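Local atomic coordinates of paenibacillus xanthan lyase (Paenibacillus, PDB entry 6F2P), a protein that cleaves the polysaccharide xanthan as a lyase, probably by beta-elimination at a uronic acid of its side chains. Residues 286-291 with 589-594; 398-403 with 584-589; 578-583 with 593-598. All blocks are in the same frame, centred on the assembly; numbering follows the deposited sequence.

Interaction 1: 286-291 with 589-594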
ATOM      1  N   SER A 286      -0.537  20.536  13.090  1.00 19.07           N
ATOM      2  CA  SER A 286      -0.545  21.300  14.338  1.00 19.23           C
ATOM      3  C   SER A 286       0.044  22.701  14.221  1.00 18.18           C
ATOM      4  O   SER A 286       0.278  23.344  15.230  1.00 25.03           O
ATOM      5  CB  SER A 286       0.194  20.545  15.444  1.00 14.90           C
ATOM      6  OG  SER A 286       1.585  20.499  15.187  1.00 15.00           O
ATOM      7  N   ARG A 287       0.288  23.176  13.005  1.00 24.82           N
ATOM      8  CA  ARG A 287       0.812  24.534  12.819  1.00 21.44           C
ATOM      9  C   ARG A 287      -0.294  25.492  12.401  1.00 21.22           C
ATOM     10  O   ARG A 287      -0.857  25.366  11.311  1.00 28.09           O
ATOM     11  CB  ARG A 287       1.966  24.545  11.808  1.00 19.24           C
ATOM     12  CG  ARG A 287       3.188  23.835  12.335  1.00 22.49           C
ATOM     13  CD  ARG A 287       4.266  23.641  11.294  1.00 30.53           C
ATOM     14  NE  ARG A 287       5.372  22.875  11.869  1.00 30.05           N
ATOM     15  CZ  ARG A 287       6.324  22.269  11.164  1.00 30.36           C
ATOM     16  NH1 ARG A 287       6.324  22.337   9.840  1.00 34.91           N
ATOM     17  NH2 ARG A 287       7.278  21.589  11.791  1.00 25.82           N
ATOM     18  N   HIS A 288      -0.605  26.451  13.270  1.00 22.61           N
ATOM     19  CA  HIS A 288      -1.734  27.350  13.030  1.00 21.63           C
ATOM     20  C   HIS A 288      -1.560  28.187  11.778  1.00 21.10           C
ATOM     21  O   HIS A 288      -2.531  28.509  11.102  1.00 22.95           O
ATOM     22  CB  HIS A 288      -1.995  28.252  14.235  1.00 18.64           C
ATOM     23  CG  HIS A 288      -0.908  29.244  14.507  1.00 28.40           C
ATOM     24  ND1 HIS A 288      -0.945  30.535  14.028  1.00 24.34           N
ATOM     25  CD2 HIS A 288       0.239  29.135  15.221  1.00 26.51           C
ATOM     26  CE1 HIS A 288       0.139  31.178  14.428  1.00 27.75           C
ATOM     27  NE2 HIS A 288       0.873  30.351  15.151  1.00 23.62           N
ATOM     28  N   GLY A 289      -0.317  28.537  11.468  1.00 26.16           N
ATOM     29  CA  GLY A 289      -0.038  29.365  10.310  1.00 25.10           C
ATOM     30  C   GLY A 289       0.096  28.528   9.054  1.00 26.72           C
ATOM     31  O   GLY A 289       0.366  29.047   7.970  1.00 29.76           O
ATOM     32  N   LEU A 290      -0.095  27.224   9.197  1.00 23.48           N
ATOM     33  CA  LEU A 290       0.126  26.321   8.084  1.00 21.36           C
ATOM     34  C   LEU A 290      -0.998  25.303   7.971  1.00 21.16           C
ATOM     35  O   LEU A 290      -0.760  24.104   7.812  1.00 18.02           O
ATOM     36  CB  LEU A 290       1.469  25.625   8.249  1.00 21.07           C
ATOM     37  CG  LEU A 290       2.155  25.122   6.986  1.00 21.71           C
ATOM     38  CD1 LEU A 290       2.187  26.207   5.913  1.00 17.46           C
ATOM     39  CD2 LEU A 290       3.556  24.665   7.356  1.00 30.44           C
ATOM     40  N   GLN A 291      -2.229  25.795   8.051  1.00 22.80           N
ATOM     41  CA  GLN A 291      -3.399  24.956   7.846  1.00 20.70           C
ATOM     42  C   GLN A 291      -3.527  24.568   6.369  1.00 20.37           C
ATOM     43  O   GLN A 291      -2.857  25.150   5.513  1.00 19.38           O
ATOM     44  CB  GLN A 291      -4.644  25.666   8.374  1.00 15.99           C
ATOM     45  CG  GLN A 291      -4.554  25.917   9.871  1.00 21.51           C
ATOM     46  CD  GLN A 291      -5.720  26.707  10.431  1.00 20.08           C
ATOM     47  OE1 GLN A 291      -6.830  26.193  10.572  1.00 19.14           O
ATOM     48  NE2 GLN A 291      -5.469  27.966  10.765  1.00 21.95           N
ATOM     49  N   TRP A 589       6.051  27.798  17.148  1.00 30.55           N
ATOM     50  CA  TRP A 589       4.639  27.754  16.790  1.00 30.26           C
ATOM     51  C   TRP A 589       3.661  27.960  17.935  1.00 29.93           C
ATOM     52  O   TRP A 589       2.453  28.055  17.700  1.00 29.02           O
ATOM     53  CB  TRP A 589       4.322  26.457  16.052  1.00 30.94           C
ATOM     54  CG  TRP A 589       4.846  26.412  14.639  1.00 35.70           C
ATOM     55  CD1 TRP A 589       5.959  25.742  14.194  1.00 32.45           C
ATOM     56  CD2 TRP A 589       4.278  27.061  13.488  1.00 33.14           C
ATOM     57  NE1 TRP A 589       6.112  25.929  12.837  1.00 38.08           N
ATOM     58  CE2 TRP A 589       5.099  26.733  12.378  1.00 31.64           C
ATOM     59  CE3 TRP A 589       3.160  27.890  13.289  1.00 25.16           C
ATOM     60  CZ2 TRP A 589       4.836  27.202  11.084  1.00 18.51           C
ATOM     61  CZ3 TRP A 589       2.897  28.360  12.010  1.00 24.98           C
ATOM     62  CH2 TRP A 589       3.735  28.014  10.921  1.00 32.49           C
ATOM     63  N   LYS A 590       4.176  28.026  19.161  1.00 26.53           N
ATOM     64  CA  LYS A 590       3.326  28.238  20.325  1.00 25.57           C
ATOM     65  C   LYS A 590       2.451  29.472  20.123  1.00 27.30           C
ATOM     66  O   LYS A 590       2.952  30.539  19.762  1.00 30.68           O
ATOM     67  CB  LYS A 590       4.175  28.384  21.582  1.00 34.87           C
ATOM     68  CG  LYS A 590       3.397  28.268  22.880  1.00 41.54           C
ATOM     69  CD  LYS A 590       4.212  28.804  24.054  1.00 51.87           C
ATOM     70  CE  LYS A 590       4.755  30.196  23.743  1.00 50.39           C
ATOM     71  NZ  LYS A 590       4.679  31.114  24.920  1.00 47.39           N
ATOM     72  N   ASP A 591       1.146  29.298  20.329  1.00 23.42           N
ATOM     73  CA  ASP A 591       0.138  30.341  20.122  1.00 21.04           C
ATOM     74  C   ASP A 591      -1.060  30.040  21.012  1.00 23.44           C
ATOM     75  O   ASP A 591      -1.785  29.070  20.788  1.00 26.78           O
ATOM     76  CB  ASP A 591      -0.299  30.399  18.653  1.00 24.82           C
ATOM     77  CG  ASP A 591      -1.391  31.451  18.384  1.00 29.92           C
ATOM     78  OD1 ASP A 591      -2.177  31.818  19.291  1.00 27.68           O
ATOM     79  OD2 ASP A 591      -1.472  31.915  17.228  1.00 34.15           O
ATOM     80  N   SER A 592      -1.292  30.904  21.992  1.00 30.11           N
ATOM     81  CA  SER A 592      -2.271  30.619  23.032  1.00 26.50           C
ATOM     82  C   SER A 592      -3.608  31.308  22.837  1.00 23.63           C
ATOM     83  O   SER A 592      -4.512  31.127  23.655  1.00 29.84           O
ATOM     84  CB  SER A 592      -1.704  30.944  24.415  1.00 27.97           C
ATOM     85  OG  SER A 592      -0.607  30.097  24.723  1.00 34.71           O
ATOM     86  N   THR A 593      -3.738  32.084  21.765  1.00 19.56           N
ATOM     87  CA  THR A 593      -5.012  32.723  21.450  1.00 21.29           C
ATOM     88  C   THR A 593      -6.145  31.704  21.356  1.00 26.89           C
ATOM     89  O   THR A 593      -6.045  30.693  20.654  1.00 30.54           O
ATOM     90  CB  THR A 593      -4.950  33.513  20.142  1.00 26.54           C
ATOM     91  OG1 THR A 593      -3.946  34.534  20.246  1.00 31.47           O
ATOM     92  CG2 THR A 593      -6.301  34.153  19.854  1.00 17.32           C
ATOM     93  N   LEU A 594      -7.217  31.974  22.087  1.00 30.83           N
ATOM     94  CA  LEU A 594      -8.364  31.083  22.157  1.00 24.79           C
ATOM     95  C   LEU A 594      -9.271  31.268  20.942  1.00 27.34           C
ATOM     96  O   LEU A 594      -9.382  32.370  20.398  1.00 27.82           O
ATOM     97  CB  LEU A 594      -9.149  31.380  23.425  1.00 29.15           C
ATOM     98  CG  LEU A 594     -10.097  30.310  23.946  1.00 39.68           C
ATOM     99  CD1 LEU A 594      -9.310  29.272  24.746  1.00 31.29           C
ATOM    100  CD2 LEU A 594     -11.197  30.959  24.780  1.00 36.48           C
TER
HETATM  101  O   HOH W   1       0.297  26.113  15.890  1.00 22.44           O
HETATM  102  O   HOH W   2       3.232  30.799  16.615  1.00 34.26           O

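Interaction 2: 398-403 with 584-589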
ATOM      1  N   ASN A 398       9.239  17.193  19.264  1.00 19.06           N
ATOM      2  CA  ASN A 398       9.452  18.590  19.645  1.00 14.63           C
ATOM      3  C   ASN A 398       8.182  19.315  20.022  1.00 17.05           C
ATOM      4  O   ASN A 398       8.029  20.487  19.682  1.00 22.18           O
ATOM      5  CB  ASN A 398      10.127  19.383  18.521  1.00 18.43           C
ATOM      6  CG  ASN A 398      11.255  18.624  17.870  1.00 28.20           C
ATOM      7  OD1 ASN A 398      12.051  17.964  18.548  1.00 25.64           O
ATOM      8  ND2 ASN A 398      11.322  18.692  16.539  1.00 27.17           N
ATOM      9  N   ALA A 399       7.275  18.617  20.703  1.00 16.62           N
ATOM     10  CA  ALA A 399       6.053  19.223  21.227  1.00 18.49           C
ATOM     11  C   ALA A 399       5.173  19.733  20.110  1.00 21.32           C
ATOM     12  O   ALA A 399       4.455  20.727  20.277  1.00 21.56           O
ATOM     13  CB  ALA A 399       6.378  20.358  22.195  1.00 16.57           C
ATOM     14  N   GLU A 400       5.244  19.053  18.969  1.00 20.55           N
ATOM     15  CA  GLU A 400       4.359  19.332  17.847  1.00 20.24           C
ATOM     16  C   GLU A 400       3.370  18.185  17.657  1.00 18.18           C
ATOM     17  O   GLU A 400       3.683  17.025  17.965  1.00 16.42           O
ATOM     18  CB  GLU A 400       5.158  19.550  16.564  1.00 19.46           C
ATOM     19  CG  GLU A 400       6.093  20.739  16.609  1.00 17.48           C
ATOM     20  CD  GLU A 400       6.537  21.180  15.226  1.00 23.61           C
ATOM     21  OE1 GLU A 400       7.525  20.619  14.703  1.00 21.89           O
ATOM     22  OE2 GLU A 400       5.889  22.089  14.660  1.00 27.06           O
ATOM     23  N   ASN A 401       2.181  18.520  17.158  1.00 17.91           N
ATOM     24  CA  ASN A 401       1.142  17.528  16.893  1.00 18.75           C
ATOM     25  C   ASN A 401       0.821  16.712  18.147  1.00 19.87           C
ATOM     26  O   ASN A 401       0.737  15.484  18.099  1.00 22.23           O
ATOM     27  CB  ASN A 401       1.569  16.612  15.740  1.00 16.18           C
ATOM     28  CG  ASN A 401       0.403  15.884  15.107  1.00 17.83           C
ATOM     29  OD1 ASN A 401      -0.740  16.331  15.195  1.00 16.22           O
ATOM     30  ND2 ASN A 401       0.685  14.754  14.462  1.00 14.70           N
ATOM     31  N   ASN A 402       0.649  17.406  19.270  1.00 18.43           N
ATOM     32  CA  ASN A 402       0.526  16.743  20.562  1.00 16.66           C
ATOM     33  C   ASN A 402      -0.773  15.981  20.720  1.00 18.07           C
ATOM     34  O   ASN A 402      -0.816  14.985  21.437  1.00 20.47           O
ATOM     35  CB  ASN A 402       0.683  17.736  21.712  1.00 16.99           C
ATOM     36  CG  ASN A 402       2.000  18.473  21.671  1.00 22.10           C
ATOM     37  OD1 ASN A 402       3.018  17.936  21.243  1.00 23.83           O
ATOM     38  ND2 ASN A 402       1.988  19.717  22.121  1.00 27.48           N
ATOM     39  N   LYS A 403      -1.828  16.447  20.052  1.00 17.11           N
ATOM     40  CA  LYS A 403      -3.137  15.796  20.132  1.00 16.47           C
ATOM     41  C   LYS A 403      -3.465  14.932  18.901  1.00 15.41           C
ATOM     42  O   LYS A 403      -4.629  14.700  18.586  1.00 19.14           O
ATOM     43  CB  LYS A 403      -4.229  16.845  20.338  1.00 16.83           C
ATOM     44  CG  LYS A 403      -4.189  17.537  21.690  1.00 14.91           C
ATOM     45  CD  LYS A 403      -4.722  18.951  21.589  1.00 16.85           C
ATOM     46  CE  LYS A 403      -6.213  19.036  21.818  1.00 22.87           C
ATOM     47  NZ  LYS A 403      -6.721  20.442  21.718  1.00 19.74           N
ATOM     48  N   ASN A 584       0.477  22.353  19.519  1.00 20.87           N
ATOM     49  CA  ASN A 584       1.860  22.716  19.228  1.00 23.66           C
ATOM     50  C   ASN A 584       2.388  23.741  20.210  1.00 21.40           C
ATOM     51  O   ASN A 584       1.929  24.879  20.230  1.00 23.38           O
ATOM     52  CB  ASN A 584       1.977  23.267  17.802  1.00 17.48           C
ATOM     53  CG  ASN A 584       3.382  23.186  17.272  1.00 22.45           C
ATOM     54  OD1 ASN A 584       4.344  23.393  18.008  1.00 31.67           O
ATOM     55  ND2 ASN A 584       3.518  22.872  15.997  1.00 24.06           N
ATOM     56  N   SER A 585       3.358  23.340  21.018  1.00 18.42           N
ATOM     57  CA  SER A 585       3.917  24.250  22.006  1.00 20.71           C
ATOM     58  C   SER A 585       5.412  24.410  21.800  1.00 25.66           C
ATOM     59  O   SER A 585       6.134  24.802  22.712  1.00 27.23           O
ATOM     60  CB  SER A 585       3.608  23.777  23.428  1.00 15.63           C
ATOM     61  OG  SER A 585       4.070  22.456  23.650  1.00 20.55           O
ATOM     62  N   SER A 586       5.873  24.094  20.593  1.00 28.23           N
ATOM     63  CA  SER A 586       7.252  24.377  20.211  1.00 26.80           C
ATOM     64  C   SER A 586       7.451  25.885  20.192  1.00 30.13           C
ATOM     65  O   SER A 586       6.479  26.652  20.098  1.00 26.64           O
ATOM     66  CB  SER A 586       7.575  23.794  18.833  1.00 23.55           C
ATOM     67  OG  SER A 586       6.981  24.568  17.801  1.00 26.84           O
ATOM     68  N   ALA A 587       8.713  26.301  20.275  1.00 32.31           N
ATOM     69  CA  ALA A 587       9.067  27.717  20.370  1.00 29.90           C
ATOM     70  C   ALA A 587       8.582  28.511  19.158  1.00 32.58           C
ATOM     71  O   ALA A 587       8.113  29.643  19.286  1.00 25.27           O
ATOM     72  CB  ALA A 587      10.567  27.873  20.545  1.00 27.87           C
ATOM     73  N   SER A 588       8.688  27.905  17.980  1.00 31.82           N
ATOM     74  CA  SER A 588       8.316  28.583  16.749  1.00 28.41           C
ATOM     75  C   SER A 588       6.815  28.729  16.598  1.00 29.62           C
ATOM     76  O   SER A 588       6.344  29.677  15.983  1.00 40.00           O
ATOM     77  CB  SER A 588       8.872  27.836  15.535  1.00 29.92           C
ATOM     78  OG  SER A 588      10.281  27.747  15.598  1.00 31.69           O
ATOM     79  N   TRP A 589       6.051  27.798  17.148  1.00 30.55           N
ATOM     80  CA  TRP A 589       4.639  27.754  16.790  1.00 30.26           C
ATOM     81  C   TRP A 589       3.661  27.960  17.935  1.00 29.93           C
ATOM     82  O   TRP A 589       2.453  28.055  17.700  1.00 29.02           O
ATOM     83  CB  TRP A 589       4.322  26.457  16.052  1.00 30.94           C
ATOM     84  CG  TRP A 589       4.846  26.412  14.639  1.00 35.70           C
ATOM     85  CD1 TRP A 589       5.959  25.742  14.194  1.00 32.45           C
ATOM     86  CD2 TRP A 589       4.278  27.061  13.488  1.00 33.14           C
ATOM     87  NE1 TRP A 589       6.112  25.929  12.837  1.00 38.08           N
ATOM     88  CE2 TRP A 589       5.099  26.733  12.378  1.00 31.64           C
ATOM     89  CE3 TRP A 589       3.160  27.890  13.289  1.00 25.16           C
ATOM     90  CZ2 TRP A 589       4.836  27.202  11.084  1.00 18.51           C
ATOM     91  CZ3 TRP A 589       2.897  28.360  12.010  1.00 24.98           C
ATOM     92  CH2 TRP A 589       3.735  28.014  10.921  1.00 32.49           C
TER
HETATM   93  O   HOH W   3       1.308  21.572  23.894  1.00 23.15           O

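Interaction 3: 578-583 with 593-598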
ATOM      1  N   GLY A 578     -10.539  26.210  22.330  1.00 15.69           N
ATOM      2  CA  GLY A 578      -9.206  25.692  22.539  1.00 16.72           C
ATOM      3  C   GLY A 578      -8.251  26.601  21.807  1.00 19.42           C
ATOM      4  O   GLY A 578      -8.677  27.520  21.087  1.00 22.06           O
ATOM      5  N   SER A 579      -6.962  26.350  21.984  1.00 14.99           N
ATOM      6  CA  SER A 579      -5.950  27.100  21.263  1.00 22.60           C
ATOM      7  C   SER A 579      -4.942  26.139  20.646  1.00 19.93           C
ATOM      8  O   SER A 579      -4.844  24.972  21.044  1.00 20.76           O
ATOM      9  CB  SER A 579      -5.242  28.095  22.194  1.00 18.73           C
ATOM     10  OG  SER A 579      -4.364  27.430  23.081  1.00 21.35           O
ATOM     11  N   TRP A 580      -4.174  26.642  19.690  1.00 19.45           N
ATOM     12  CA  TRP A 580      -3.169  25.838  19.005  1.00 16.89           C
ATOM     13  C   TRP A 580      -2.069  25.326  19.920  1.00 19.77           C
ATOM     14  O   TRP A 580      -1.369  24.372  19.575  1.00 23.06           O
ATOM     15  CB  TRP A 580      -2.576  26.638  17.851  1.00 19.84           C
ATOM     16  CG  TRP A 580      -3.544  26.760  16.749  1.00 19.77           C
ATOM     17  CD1 TRP A 580      -4.458  27.749  16.568  1.00 16.66           C
ATOM     18  CD2 TRP A 580      -3.733  25.829  15.681  1.00 22.61           C
ATOM     19  NE1 TRP A 580      -5.199  27.503  15.439  1.00 16.56           N
ATOM     20  CE2 TRP A 580      -4.774  26.327  14.879  1.00 18.60           C
ATOM     21  CE3 TRP A 580      -3.113  24.628  15.317  1.00 17.96           C
ATOM     22  CZ2 TRP A 580      -5.204  25.667  13.734  1.00 19.24           C
ATOM     23  CZ3 TRP A 580      -3.546  23.979  14.192  1.00 17.48           C
ATOM     24  CH2 TRP A 580      -4.581  24.496  13.411  1.00 17.78           C
ATOM     25  N   SER A 581      -1.921  25.963  21.080  1.00 22.65           N
ATOM     26  CA  SER A 581      -0.881  25.611  22.040  1.00 20.05           C
ATOM     27  C   SER A 581      -0.999  24.169  22.492  1.00 22.57           C
ATOM     28  O   SER A 581       0.007  23.511  22.759  1.00 20.76           O
ATOM     29  CB  SER A 581      -0.941  26.538  23.245  1.00 18.75           C
ATOM     30  OG  SER A 581      -0.335  27.776  22.931  1.00 34.02           O
ATOM     31  N   SER A 582      -2.238  23.693  22.576  1.00 20.63           N
ATOM     32  CA  SER A 582      -2.520  22.305  22.917  1.00 21.85           C
ATOM     33  C   SER A 582      -1.950  21.351  21.868  1.00 26.40           C
ATOM     34  O   SER A 582      -1.497  20.252  22.193  1.00 27.47           O
ATOM     35  CB  SER A 582      -4.025  22.093  23.034  1.00 21.94           C
ATOM     36  OG  SER A 582      -4.579  22.945  24.016  1.00 30.21           O
ATOM     37  N   LEU A 583      -1.960  21.774  20.608  1.00 17.78           N
ATOM     38  CA  LEU A 583      -1.458  20.913  19.544  1.00 22.38           C
ATOM     39  C   LEU A 583       0.029  21.112  19.334  1.00 23.94           C
ATOM     40  O   LEU A 583       0.757  20.158  19.015  1.00 18.61           O
ATOM     41  CB  LEU A 583      -2.194  21.165  18.228  1.00 17.56           C
ATOM     42  CG  LEU A 583      -3.650  20.716  18.137  1.00 17.87           C
ATOM     43  CD1 LEU A 583      -4.590  21.756  18.759  1.00 17.22           C
ATOM     44  CD2 LEU A 583      -4.013  20.446  16.687  1.00 15.34           C
ATOM     45  N   THR A 593      -3.738  32.084  21.765  1.00 19.56           N
ATOM     46  CA  THR A 593      -5.012  32.723  21.450  1.00 21.29           C
ATOM     47  C   THR A 593      -6.145  31.704  21.356  1.00 26.89           C
ATOM     48  O   THR A 593      -6.045  30.693  20.654  1.00 30.54           O
ATOM     49  CB  THR A 593      -4.950  33.513  20.142  1.00 26.54           C
ATOM     50  OG1 THR A 593      -3.946  34.534  20.246  1.00 31.47           O
ATOM     51  CG2 THR A 593      -6.301  34.153  19.854  1.00 17.32           C
ATOM     52  N   LEU A 594      -7.217  31.974  22.087  1.00 30.83           N
ATOM     53  CA  LEU A 594      -8.364  31.083  22.157  1.00 24.79           C
ATOM     54  C   LEU A 594      -9.271  31.268  20.942  1.00 27.34           C
ATOM     55  O   LEU A 594      -9.382  32.370  20.398  1.00 27.82           O
ATOM     56  CB  LEU A 594      -9.149  31.380  23.425  1.00 29.15           C
ATOM     57  CG  LEU A 594     -10.097  30.310  23.946  1.00 39.68           C
ATOM     58  CD1 LEU A 594      -9.310  29.272  24.746  1.00 31.29           C
ATOM     59  CD2 LEU A 594     -11.197  30.959  24.780  1.00 36.48           C
ATOM     60  N   HIS A 595      -9.904  30.177  20.516  1.00 27.86           N
ATOM     61  CA  HIS A 595     -10.810  30.183  19.373  1.00 22.17           C
ATOM     62  C   HIS A 595     -12.018  29.333  19.701  1.00 24.17           C
ATOM     63  O   HIS A 595     -11.905  28.327  20.413  1.00 19.46           O
ATOM     64  CB  HIS A 595     -10.131  29.585  18.145  1.00 19.24           C
ATOM     65  CG  HIS A 595      -8.891  30.304  17.735  1.00 23.89           C
ATOM     66  ND1 HIS A 595      -8.915  31.533  17.117  1.00 21.95           N
ATOM     67  CD2 HIS A 595      -7.584  29.966  17.862  1.00 22.29           C
ATOM     68  CE1 HIS A 595      -7.675  31.926  16.876  1.00 27.06           C
ATOM     69  NE2 HIS A 595      -6.851  30.990  17.319  1.00 27.23           N
ATOM     70  N   THR A 596     -13.174  29.721  19.174  1.00 19.49           N
ATOM     71  CA  THR A 596     -14.383  28.960  19.423  1.00 20.94           C
ATOM     72  C   THR A 596     -15.066  28.590  18.121  1.00 21.53           C
ATOM     73  O   THR A 596     -15.412  29.460  17.317  1.00 24.51           O
ATOM     74  CB  THR A 596     -15.373  29.707  20.335  1.00 22.08           C
ATOM     75  OG1 THR A 596     -14.738  30.020  21.583  1.00 21.74           O
ATOM     76  CG2 THR A 596     -16.579  28.832  20.604  1.00 18.43           C
ATOM     77  N   ARG A 597     -15.249  27.290  17.916  1.00 18.33           N
ATOM     78  CA  ARG A 597     -15.895  26.784  16.710  1.00 19.45           C
ATOM     79  C   ARG A 597     -17.002  25.787  17.046  1.00 18.94           C
ATOM     80  O   ARG A 597     -16.979  25.154  18.109  1.00 18.80           O
ATOM     81  CB  ARG A 597     -14.854  26.149  15.795  1.00 20.47           C
ATOM     82  CG  ARG A 597     -13.872  27.146  15.233  1.00 17.53           C
ATOM     83  CD  ARG A 597     -14.626  28.174  14.421  1.00 18.17           C
ATOM     84  NE  ARG A 597     -13.737  29.080  13.708  1.00 21.06           N
ATOM     85  CZ  ARG A 597     -13.426  30.303  14.122  1.00 23.53           C
ATOM     86  NH1 ARG A 597     -13.940  30.775  15.255  1.00 19.53           N
ATOM     87  NH2 ARG A 597     -12.604  31.057  13.395  1.00 16.60           N
ATOM     88  N   ASN A 598     -17.967  25.654  16.139  1.00 17.24           N
ATOM     89  CA  ASN A 598     -19.124  24.778  16.352  1.00 20.41           C
ATOM     90  C   ASN A 598     -19.025  23.460  15.601  1.00 22.01           C
ATOM     91  O   ASN A 598     -18.577  23.424  14.456  1.00 22.32           O
ATOM     92  CB  ASN A 598     -20.410  25.496  15.956  1.00 18.85           C
ATOM     93  CG  ASN A 598     -20.570  26.827  16.663  1.00 22.90           C
ATOM     94  OD1 ASN A 598     -20.402  26.917  17.885  1.00 24.17           O
ATOM     95  ND2 ASN A 598     -20.873  27.878  15.893  1.00 15.75           N
TER
HETATM   96  O   HOH W   4      -4.340  29.615  19.207  1.00 20.80           O

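Interaction 1: 286-291 with 589-594
The methylenes of Arg287 lie over one face of the Trp589 indole, an interdomain contact in which the loop before helix 292-307 of the N-terminal alpha-helical domain meets a long loop of the super-sandwich domain of this family 8 polysaccharide lyase. CG of Arg287 sits 3.5 Å from the centroid of the five-membered ring of Trp589, only 10° off the ring normal, a CH-pi contact. The chain stays extended from CG to NE, which carries the guanidinium past the indole nitrogen with its plane almost parallel to the ring, 8° away; NE itself is spent on a salt bridge to Glu400. The six-membered ring of Trp589 turns its edge toward a face of His288 in an offset edge-to-face pair, centroids 5.4 Å apart and planes at 83°. Asp591 covers the opposite face of that imidazole, its OD2 standing over the ring centre 3.3 Å from CE1 of His288, so the histidine is held between indole and carboxylate. With an alanine in place of Trp589, the methylenes of Arg287 would probably lose their platform and one face of His288 would lose the indole edge packed on it. Beyond this shell, Asp591 is fixed by an Asx turn, OD1 accepting from N of Thr593 at 2.9 Å. Two waters lie at the rim of the imidazole in its plane: one links NE2 of His288 to O of Lys590, the other joins O of Ser286 to N of His288. The backbone carrying the histidine is tied in turn to Gln291, the N-cap residue of helix 292-307, whose NE2 donates to O of His288 at 3.0 Å, in the carbonyl plane and on a lone pair.

Interaction 2: 398-403 with 584-589
Ala399 and Ser585 bring their backbones together through one hydrogen bond, Ser585 N to Ala399 O at 2.9 Å, which runs nearly along the C=O axis, while Asn398 and Ala399 both adopt left-handed helical backbone angles. The same carbonyl oxygen also receives the CA-H of Asn584, 3.4 Å from CA to Ala399 O, and a weak bond from the side-chain ND2 of Asn402. Next to this, the side chains of Glu400 and Asn584 lie alongside each other, pointing the same way, with carboxylate and amide planes 57° apart. Asn584 ND2 donates to Glu400 OE2 over 2.8 Å, approaching the anti lone pair, and the acceptor lies in the amide plane. With its CG anti to the backbone N (chi1 -159°), Asn584 sends the amide toward the glutamate and turns OD1 back to its own chain, where two donors of Ser586 grip it: N at 3.1 Å and OG at 2.9 Å. Both ends of the amide are thereby engaged, which fixes its rotation. The carboxylate of Glu400 is buried, and salt bridges from NE of Arg283 to OE1 and from NE of Arg287 to OE2 satisfy both of its oxygens. CB of Ala399 also rests 3.4 Å from OG of Ser585, and a water links that hydroxyl to ND2 of Asn402, weakly on the amide side. The pair OD1 of Asn584 and N of Ser586 closes an Asx turn, and the whole joins two irregular loops of the super-sandwich domain, one between strands 380-385 and 411-415, the other between strands 566-578 and 595-607.

Interaction 3: 578-583 with 593-598
Trp580 and His595 cross at about a right angle, the indole reaching back from the turn 580-583 toward the imidazole of His595, on strand 595-607. Their approach is oblique: the five-membered ring of Trp580 and the ring of His595 have centroids 5.7 Å apart and planes at 76°, and the nearest atoms are CD1 of Trp580 and CD2 of His595, separated by 4.0 Å. CG of Trp580 is anti to its carbonyl carbon (chi1 -72°), an arrangement that lays the indole back along the side on which the histidine stands. A third residue, His425, completes the cluster, stacking on His595 and accepting a hydrogen bond at ND1 from NE1 of Trp580; this bond would fix how the indole is turned. The backbones of Gly578 and His595 form an antiparallel hydrogen-bonded pair. Gly578 N donates to His595 O over 3.2 Å, within the carbonyl plane, and His595 N returns a bond of 3.0 Å to Gly578 O, tilted out of the plane of that carbonyl. Leu594 sends CD1 back to the glycine, 4.1 Å from Gly578 N, while CB of Ser579 packs against the carbonyl of Thr593. A water that accepts from N of Trp580 probably also joins it to this carbonyl. The chains stay close through Ser579 and Leu594, CA atoms 4.7 Å apart, and diverge only after that, 580-583 turning away with N of Leu583 bonded to O of Trp580. The arrangement is the loop end of a beta hairpin, strands 566-578 and 595-607, within an antiparallel sheet of the super-sandwich domain.

All three contacts use the long hairpin loop between strands 566-578 and 595-607. Interaction 3 closes its base, interaction 2 ties it to another loop of the super-sandwich domain, and interaction 1 carries it over to the alpha-helical domain. Interactions 1 and 3 lie at the surface; the first rests on rings without a direct hydrogen bond, the other on paired backbone bonds beside an oblique ring contact. Interaction 2, partly buried, depends on amide, carboxylate and hydroxyl groups. Trp589 belongs to both interactions 1 and 2, which the salt bridge of Arg287 with Glu400 also connects. His288 packs on Trp580 between interactions 1 and 3, and Asn402 N bonds to Leu583 O between 2 and 3.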